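Long-range contact in AA9 family lytic polysaccharide monooxygenase B (Heterobasidion irregulare TC 32-1, PDB 5NNS), which uses a copper ion to depolymerise cellulose and related polysaccharides by oxidative cleavage of glycosidic bonds at the C1 position: residues H80-G94 against N148-T160. Numbering follows the deposited sequence.
With CU (copper (II) ion), chain E.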
ATOM      1  N   HIS A  80     -15.317  -3.638   1.924  1.00 12.01           N
ATOM      2  CA  HIS A  80     -15.098  -3.264   3.319  1.00 12.02           C
ATOM      3  C   HIS A  80     -14.955  -1.760   3.489  1.00 12.01           C
ATOM      4  O   HIS A  80     -14.455  -1.069   2.606  1.00 12.15           O
ATOM      5  CB  HIS A  80     -13.903  -4.024   3.865  1.00 11.98           C
ATOM      6  CG  HIS A  80     -14.043  -5.502   3.718  1.00 11.92           C
ATOM      7  ND1 HIS A  80     -15.156  -6.185   4.157  1.00 12.09           N
ATOM      8  CD2 HIS A  80     -13.238  -6.422   3.141  1.00 11.90           C
ATOM      9  CE1 HIS A  80     -15.017  -7.470   3.878  1.00 12.05           C
ATOM     10  NE2 HIS A  80     -13.867  -7.639   3.256  1.00 11.90           N
ATOM     11  N   THR A  81     -15.440  -1.257   4.618  1.00 11.82           N
ATOM     12  CA  THR A  81     -15.526   0.179   4.857  1.00 11.70           C
ATOM     13  C   THR A  81     -14.820   0.675   6.126  1.00 11.41           C
ATOM     14  O   THR A  81     -14.724   1.883   6.321  1.00 11.35           O
ATOM     15  CB  THR A  81     -17.001   0.596   4.901  1.00 11.80           C
ATOM     16  OG1 THR A  81     -17.712  -0.256   5.810  1.00 11.97           O
ATOM     17  CG2 THR A  81     -17.610   0.471   3.524  1.00 11.96           C
ATOM     18  N   ILE A  82     -14.301  -0.230   6.955  1.00 11.22           N
ATOM     19  CA  ILE A  82     -13.735   0.135   8.258  1.00 11.27           C
ATOM     20  C   ILE A  82     -12.239  -0.204   8.321  1.00 11.08           C
ATOM     21  O   ILE A  82     -11.854  -1.372   8.324  1.00 11.19           O
ATOM     22  CB  ILE A  82     -14.484  -0.570   9.407  1.00 11.41           C
ATOM     23  CG1 ILE A  82     -15.972  -0.190   9.393  1.00 11.66           C
ATOM     24  CG2 ILE A  82     -13.863  -0.223  10.756  1.00 11.35           C
ATOM     25  CD1 ILE A  82     -16.869  -1.181  10.117  1.00 11.83           C
ATOM     26  N   GLY A  83     -11.418   0.842   8.357  1.00 10.70           N
ATOM     27  CA  GLY A  83      -9.974   0.738   8.558  1.00 10.62           C
ATOM     28  C   GLY A  83      -9.211   1.782   7.748  1.00 10.35           C
ATOM     29  O   GLY A  83      -9.809   2.485   6.930  1.00 10.15           O
ATOM     30  N   PRO A  84      -7.892   1.903   7.983  1.00 10.34           N
ATOM     31  CA  PRO A  84      -7.109   2.916   7.288  1.00 10.36           C
ATOM     32  C   PRO A  84      -6.692   2.505   5.882  1.00 10.52           C
ATOM     33  O   PRO A  84      -6.671   1.317   5.564  1.00 10.44           O
ATOM     34  CB  PRO A  84      -5.864   3.054   8.171  1.00 10.32           C
ATOM     35  CG  PRO A  84      -5.691   1.702   8.762  1.00 10.17           C
ATOM     36  CD  PRO A  84      -7.094   1.241   9.037  1.00 10.26           C
ATOM     37  N   VAL A  85      -6.375   3.510   5.062  1.00 10.69           N
ATOM     38  CA  VAL A  85      -5.664   3.333   3.792  1.00 10.76           C
ATOM     39  C   VAL A  85      -4.263   3.879   3.996  1.00 10.89           C
ATOM     40  O   VAL A  85      -4.107   4.933   4.605  1.00 10.73           O
ATOM     41  CB  VAL A  85      -6.319   4.132   2.642  1.00 10.74           C
ATOM     42  CG1 VAL A  85      -5.550   3.932   1.336  1.00 10.64           C
ATOM     43  CG2 VAL A  85      -7.794   3.756   2.489  1.00 10.72           C
ATOM     44  N   MET A  86      -3.255   3.175   3.484  1.00 11.07           N
ATOM     45  CA  MET A  86      -1.862   3.615   3.598  1.00 11.33           C
ATOM     46  C   MET A  86      -1.162   3.457   2.265  1.00 11.48           C
ATOM     47  O   MET A  86      -1.369   2.460   1.562  1.00 11.57           O
ATOM     48  CB  MET A  86      -1.127   2.805   4.669  1.00 11.41           C
ATOM     49  CG  MET A  86      -1.642   3.054   6.078  1.00 11.51           C
ATOM     50  SD  MET A  86      -0.997   1.845   7.242  1.00 11.86           S
ATOM     51  CE  MET A  86      -2.037   0.433   6.851  1.00 11.60           C
ATOM     52  N   VAL A  87      -0.339   4.443   1.923  1.00 11.65           N
ATOM     53  CA  VAL A  87       0.489   4.394   0.725  1.00 12.00           C
ATOM     54  C   VAL A  87       1.949   4.515   1.154  1.00 12.51           C
ATOM     55  O   VAL A  87       2.330   5.469   1.829  1.00 12.38           O
ATOM     56  CB  VAL A  87       0.093   5.486  -0.286  1.00 11.98           C
ATOM     57  CG1 VAL A  87       0.816   5.282  -1.613  1.00 12.00           C
ATOM     58  CG2 VAL A  87      -1.420   5.473  -0.496  1.00 11.98           C
ATOM     59  N   TYR A  88       2.743   3.509   0.795  1.00 13.44           N
ATOM     60  CA  TYR A  88       4.165   3.450   1.112  1.00 14.04           C
ATOM     61  C   TYR A  88       4.980   3.523  -0.173  1.00 14.69           C
ATOM     62  O   TYR A  88       4.485   3.208  -1.267  1.00 14.77           O
ATOM     63  CB  TYR A  88       4.519   2.125   1.802  1.00 13.99           C
ATOM     64  CG  TYR A  88       4.113   1.965   3.252  1.00 14.08           C
ATOM     65  CD1 TYR A  88       2.804   1.629   3.602  1.00 14.13           C
ATOM     66  CD2 TYR A  88       5.052   2.095   4.283  1.00 14.22           C
ATOM     67  CE1 TYR A  88       2.436   1.451   4.930  1.00 14.10           C
ATOM     68  CE2 TYR A  88       4.691   1.917   5.617  1.00 14.16           C
ATOM     69  CZ  TYR A  88       3.383   1.595   5.933  1.00 14.17           C
ATOM     70  OH  TYR A  88       3.019   1.419   7.249  1.00 14.28           O
ATOM     71  N   MET A  89       6.242   3.916  -0.024  1.00 15.08           N
ATOM     72  CA  MET A  89       7.246   3.701  -1.057  1.00 15.47           C
ATOM     73  C   MET A  89       8.543   3.171  -0.450  1.00 15.77           C
ATOM     74  O   MET A  89       8.777   3.283   0.754  1.00 15.24           O
ATOM     75  CB  MET A  89       7.534   4.993  -1.809  1.00 15.73           C
ATOM     76  CG  MET A  89       6.376   5.542  -2.620  1.00 15.79           C
ATOM     77  SD  MET A  89       6.870   7.137  -3.296  1.00 15.81           S
ATOM     78  CE  MET A  89       7.900   6.612  -4.665  1.00 15.72           C
ATOM     79  N   ALA A  90       9.377   2.596  -1.309  1.00 16.38           N
ATOM     80  CA  ALA A  90      10.688   2.094  -0.921  1.00 17.24           C
ATOM     81  C   ALA A  90      11.633   2.173  -2.098  1.00 18.07           C
ATOM     82  O   ALA A  90      11.269   1.782  -3.200  1.00 17.86           O
ATOM     83  CB  ALA A  90      10.581   0.650  -0.453  1.00 17.36           C
ATOM     84  N   ASN A  91      12.847   2.660  -1.849  1.00 19.69           N
ATOM     85  CA  ASN A  91      13.925   2.629  -2.837  1.00 20.54           C
ATOM     86  C   ASN A  91      14.345   1.176  -3.037  1.00 21.81           C
ATOM     87  O   ASN A  91      14.578   0.459  -2.071  1.00 21.95           O
ATOM     88  CB  ASN A  91      15.118   3.466  -2.355  1.00 20.23           C
ATOM     89  CG  ASN A  91      16.044   3.884  -3.486  1.00 20.07           C
ATOM     90  OD1 ASN A  91      16.481   3.059  -4.296  1.00 19.26           O
ATOM     91  ND2 ASN A  91      16.353   5.177  -3.541  1.00 19.90           N
ATOM     92  N   CYS A  92      14.427   0.746  -4.293  1.00 24.00           N
ATOM     93  CA  CYS A  92      14.851  -0.617  -4.623  1.00 25.61           C
ATOM     94  C   CYS A  92      16.368  -0.829  -4.497  1.00 26.45           C
ATOM     95  O   CYS A  92      16.826  -1.974  -4.448  1.00 26.57           O
ATOM     96  CB  CYS A  92      14.379  -0.993  -6.033  1.00 26.24           C
ATOM     97  SG  CYS A  92      12.579  -1.074  -6.194  1.00 27.51           S
ATOM     98  N   GLY A  93      17.140   0.258  -4.458  1.00 27.07           N
ATOM     99  CA  GLY A  93      18.597   0.177  -4.309  1.00 28.73           C
ATOM    100  C   GLY A  93      19.249  -0.608  -5.429  1.00 29.23           C
ATOM    101  O   GLY A  93      20.065  -1.494  -5.175  1.00 30.54           O
ATOM    102  N   GLY A  94      18.874  -0.273  -6.665  1.00 29.41           N
ATOM    103  CA  GLY A  94      19.243  -1.035  -7.857  1.00 29.75           C
ATOM    104  C   GLY A  94      18.031  -1.233  -8.752  1.00 30.03           C
ATOM    105  O   GLY A  94      17.175  -0.351  -8.847  1.00 31.53           O
ATOM    106  N   ASN A 148      14.865   4.254  -8.507  1.00 21.66           N
ATOM    107  CA  ASN A 148      13.952   3.141  -8.701  1.00 21.59           C
ATOM    108  C   ASN A 148      13.261   2.847  -7.372  1.00 21.11           C
ATOM    109  O   ASN A 148      13.936   2.650  -6.348  1.00 21.12           O
ATOM    110  CB  ASN A 148      14.726   1.920  -9.187  1.00 22.01           C
ATOM    111  CG  ASN A 148      15.541   2.209 -10.434  1.00 22.59           C
ATOM    112  OD1 ASN A 148      15.032   2.777 -11.403  1.00 22.69           O
ATOM    113  ND2 ASN A 148      16.816   1.821 -10.414  1.00 22.87           N
ATOM    114  N   TYR A 149      11.927   2.838  -7.396  1.00 19.86           N
ATOM    115  CA  TYR A 149      11.103   2.693  -6.194  1.00 18.89           C
ATOM    116  C   TYR A 149       9.947   1.723  -6.401  1.00 18.15           C
ATOM    117  O   TYR A 149       9.382   1.645  -7.499  1.00 17.83           O
ATOM    118  CB  TYR A 149      10.487   4.037  -5.799  1.00 18.65           C
ATOM    119  CG  TYR A 149      11.453   5.085  -5.328  1.00 18.52           C
ATOM    120  CD1 TYR A 149      12.125   5.895  -6.239  1.00 18.39           C
ATOM    121  CD2 TYR A 149      11.675   5.300  -3.963  1.00 18.39           C
ATOM    122  CE1 TYR A 149      13.004   6.877  -5.815  1.00 18.18           C
ATOM    123  CE2 TYR A 149      12.555   6.280  -3.524  1.00 18.21           C
ATOM    124  CZ  TYR A 149      13.216   7.069  -4.456  1.00 18.36           C
ATOM    125  OH  TYR A 149      14.086   8.043  -4.030  1.00 18.33           O
ATOM    126  N   ILE A 150       9.583   1.007  -5.336  1.00 17.29           N
ATOM    127  CA  ILE A 150       8.278   0.356  -5.266  1.00 16.95           C
ATOM    128  C   ILE A 150       7.265   1.374  -4.735  1.00 16.38           C
ATOM    129  O   ILE A 150       7.591   2.154  -3.842  1.00 16.36           O
ATOM    130  CB  ILE A 150       8.277  -0.860  -4.319  1.00 17.01           C
ATOM    131  CG1 ILE A 150       9.299  -1.914  -4.766  1.00 17.04           C
ATOM    132  CG2 ILE A 150       6.881  -1.472  -4.232  1.00 17.11           C
ATOM    133  CD1 ILE A 150       9.070  -2.488  -6.153  1.00 16.99           C
ATOM    134  N   LEU A 151       6.057   1.361  -5.297  1.00 15.75           N
ATOM    135  CA  LEU A 151       4.915   2.112  -4.782  1.00 15.46           C
ATOM    136  C   LEU A 151       3.919   1.094  -4.252  1.00 15.06           C
ATOM    137  O   LEU A 151       3.439   0.247  -5.012  1.00 15.53           O
ATOM    138  CB  LEU A 151       4.252   2.932  -5.892  1.00 15.70           C
ATOM    139  CG  LEU A 151       2.963   3.689  -5.535  1.00 15.67           C
ATOM    140  CD1 LEU A 151       3.271   4.793  -4.538  1.00 15.72           C
ATOM    141  CD2 LEU A 151       2.291   4.252  -6.783  1.00 15.69           C
ATOM    142  N   ARG A 152       3.588   1.210  -2.968  1.00 14.12           N
ATOM    143  CA  ARG A 152       2.851   0.188  -2.242  1.00 13.36           C
ATOM    144  C   ARG A 152       1.545   0.761  -1.689  1.00 12.77           C
ATOM    145  O   ARG A 152       1.577   1.741  -0.940  1.00 12.47           O
ATOM    146  CB  ARG A 152       3.731  -0.353  -1.106  1.00 13.46           C
ATOM    147  CG  ARG A 152       3.000  -1.162  -0.038  1.00 13.41           C
ATOM    148  CD  ARG A 152       3.966  -1.814   0.928  1.00 13.53           C
ATOM    149  NE  ARG A 152       3.344  -2.919   1.656  1.00 13.45           N
ATOM    150  CZ  ARG A 152       2.650  -2.808   2.790  1.00 13.68           C
ATOM    151  NH1 ARG A 152       2.458  -1.629   3.375  1.00 13.72           N
ATOM    152  NH2 ARG A 152       2.145  -3.903   3.349  1.00 13.73           N
ATOM    153  N   HIS A 153       0.413   0.146  -2.049  1.00 11.96           N
ATOM    154  CA  HIS A 153      -0.898   0.508  -1.482  1.00 11.52           C
ATOM    155  C   HIS A 153      -1.355  -0.581  -0.532  1.00 11.16           C
ATOM    156  O   HIS A 153      -1.201  -1.765  -0.831  1.00 10.99           O
ATOM    157  CB  HIS A 153      -1.944   0.710  -2.577  1.00 11.35           C
ATOM    158  CG  HIS A 153      -1.691   1.912  -3.426  1.00 11.36           C
ATOM    159  ND1 HIS A 153      -0.774   1.914  -4.452  1.00 11.43           N
ATOM    160  CD2 HIS A 153      -2.218   3.159  -3.389  1.00 11.47           C
ATOM    161  CE1 HIS A 153      -0.748   3.111  -5.014  1.00 11.55           C
ATOM    162  NE2 HIS A 153      -1.620   3.884  -4.393  1.00 11.36           N
ATOM    163  N   GLU A 154      -1.930  -0.171   0.600  1.00 10.75           N
ATOM    164  CA  GLU A 154      -2.350  -1.095   1.634  1.00 10.49           C
ATOM    165  C   GLU A 154      -3.675  -0.683   2.259  1.00 10.41           C
ATOM    166  O   GLU A 154      -3.874   0.486   2.623  1.00 10.28           O
ATOM    167  CB  GLU A 154      -1.288  -1.201   2.721  1.00 10.46           C
ATOM    168  CG  GLU A 154      -1.571  -2.289   3.745  1.00 10.38           C
ATOM    169  CD  GLU A 154      -0.426  -2.504   4.710  1.00 10.43           C
ATOM    170  OE1 GLU A 154       0.232  -1.516   5.112  1.00 10.33           O
ATOM    171  OE2 GLU A 154      -0.165  -3.677   5.056  1.00 10.49           O
ATOM    172  N   LEU A 155      -4.565  -1.665   2.377  1.00 10.17           N
ATOM    173  CA  LEU A 155      -5.817  -1.512   3.095  1.00 10.11           C
ATOM    174  C   LEU A 155      -5.754  -2.416   4.299  1.00 10.13           C
ATOM    175  O   LEU A 155      -5.380  -3.584   4.181  1.00 10.43           O
ATOM    176  CB  LEU A 155      -6.995  -1.906   2.209  1.00  9.97           C
ATOM    177  CG  LEU A 155      -7.133  -1.153   0.884  1.00  9.91           C
ATOM    178  CD1 LEU A 155      -8.424  -1.555   0.185  1.00  9.85           C
ATOM    179  CD2 LEU A 155      -7.091   0.356   1.068  1.00  9.87           C
ATOM    180  N   LEU A 156      -6.093  -1.867   5.458  1.00 10.11           N
ATOM    181  CA  LEU A 156      -6.156  -2.630   6.693  1.00 10.11           C
ATOM    182  C   LEU A 156      -7.613  -2.631   7.120  1.00 10.08           C
ATOM    183  O   LEU A 156      -8.080  -1.676   7.728  1.00  9.76           O
ATOM    184  CB  LEU A 156      -5.246  -2.012   7.762  1.00 10.08           C
ATOM    185  CG  LEU A 156      -5.380  -2.517   9.205  1.00 10.24           C
ATOM    186  CD1 LEU A 156      -5.335  -4.035   9.279  1.00 10.23           C
ATOM    187  CD2 LEU A 156      -4.321  -1.889  10.105  1.00 10.25           C
ATOM    188  N   ALA A 157      -8.324  -3.697   6.764  1.00 10.18           N
ATOM    189  CA  ALA A 157      -9.713  -3.886   7.158  1.00 10.37           C
ATOM    190  C   ALA A 157      -9.760  -4.487   8.559  1.00 10.47           C
ATOM    191  O   ALA A 157      -9.182  -5.547   8.790  1.00 10.34           O
ATOM    192  CB  ALA A 157     -10.434  -4.787   6.163  1.00 10.38           C
ATOM    193  N   ILE A 158     -10.455  -3.811   9.475  1.00 10.64           N
ATOM    194  CA  ILE A 158     -10.502  -4.194  10.898  1.00 10.92           C
ATOM    195  C   ILE A 158     -11.939  -4.419  11.401  1.00 11.29           C
ATOM    196  O   ILE A 158     -12.251  -4.204  12.578  1.00 11.15           O
ATOM    197  CB  ILE A 158      -9.749  -3.162  11.780  1.00 10.90           C
ATOM    198  CG1 ILE A 158     -10.369  -1.759  11.684  1.00 10.83           C
ATOM    199  CG2 ILE A 158      -8.285  -3.121  11.375  1.00 10.85           C
ATOM    200  CD1 ILE A 158      -9.735  -0.753  12.625  1.00 10.88           C
ATOM    201  N   HIS A 159     -12.790  -4.872  10.485  1.00 11.73           N
ATOM    202  CA  HIS A 159     -14.188  -5.190  10.758  1.00 12.40           C
ATOM    203  C   HIS A 159     -14.393  -6.514  11.504  1.00 12.97           C
ATOM    204  O   HIS A 159     -15.472  -6.728  12.064  1.00 12.93           O
ATOM    205  CB  HIS A 159     -15.002  -5.216   9.453  1.00 12.39           C
ATOM    206  CG  HIS A 159     -14.487  -6.188   8.440  1.00 12.32           C
ATOM    207  ND1 HIS A 159     -13.458  -5.880   7.574  1.00 12.41           N
ATOM    208  CD2 HIS A 159     -14.842  -7.463   8.166  1.00 12.27           C
ATOM    209  CE1 HIS A 159     -13.206  -6.924   6.805  1.00 12.50           C
ATOM    210  NE2 HIS A 159     -14.036  -7.895   7.140  1.00 12.45           N
ATOM    211  N   THR A 160     -13.398  -7.406  11.478  1.00 13.61           N
ATOM    212  CA  THR A 160     -13.449  -8.661  12.248  1.00 14.40           C
ATOM    213  C   THR A 160     -12.633  -8.522  13.523  1.00 14.48           C
ATOM    214  O   THR A 160     -11.436  -8.255  13.462  1.00 14.49           O
ATOM    215  CB  THR A 160     -12.903  -9.846  11.435  1.00 14.67           C
ATOM    216  OG1 THR A 160     -13.660  -9.963  10.235  1.00 15.62           O
ATOM    217  CG2 THR A 160     -13.006 -11.159  12.207  1.00 14.78           C
TER
HETATM  218 CU    CU E 303     -12.801  -9.225   2.330  1.00 20.84          CU
HETATM  219  O   HOH W   1     -13.420  -3.240   7.217  1.00 13.54           O
HETATM  220  O   HOH W   2      15.442   7.397  -1.523  1.00 23.08           O
HETATM  221  O   HOH W   3      17.382   3.117  -6.868  1.00 25.30           O
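Two neighbouring antiparallel strands, 85-91 and 147-157, lie side by side in the six-stranded sheet; the chain just beyond their ends carries His80 and His159 to the copper site. There the two rings form an offset stack. Their planes are 20° apart, and His159 CE1 lies over the centre of the His80 ring. His80 NE2 binds copper at 2.1 Å; His1 N also binds it, and Tyr167 belongs to the same site. Water 1 bridges Ile82 O and His159 ND1. Paired backbone bonds join Met86 to Glu154, Tyr88 to Arg152 and Ala90 to Ile150. Tyr88 CD1 meets the Arg152 guanidinium at its edge, 3.3 Å from NH1. Arg152 also forms a salt bridge to Glu154 (NH1 to OE1, 2.8 Å). Ser48 O holds Arg152 NE, and Tyr195 OH is hydrogen-bonded to Glu154 OE1. At the far end, Met89 CE packs on Tyr149 CB at 3.8 Å, its chain bent at the last torsion (chi3 78°). Tyr149 OH is held by Ala145 and water 2, which also reaches Asn91 ND2. A serine at Tyr149 would probably leave a gap beside Met89 and Asn91 and lose this bridge. The whole is typical of the AA9 beta-sandwich, with strands whose flanking segments help build the copper histidine brace.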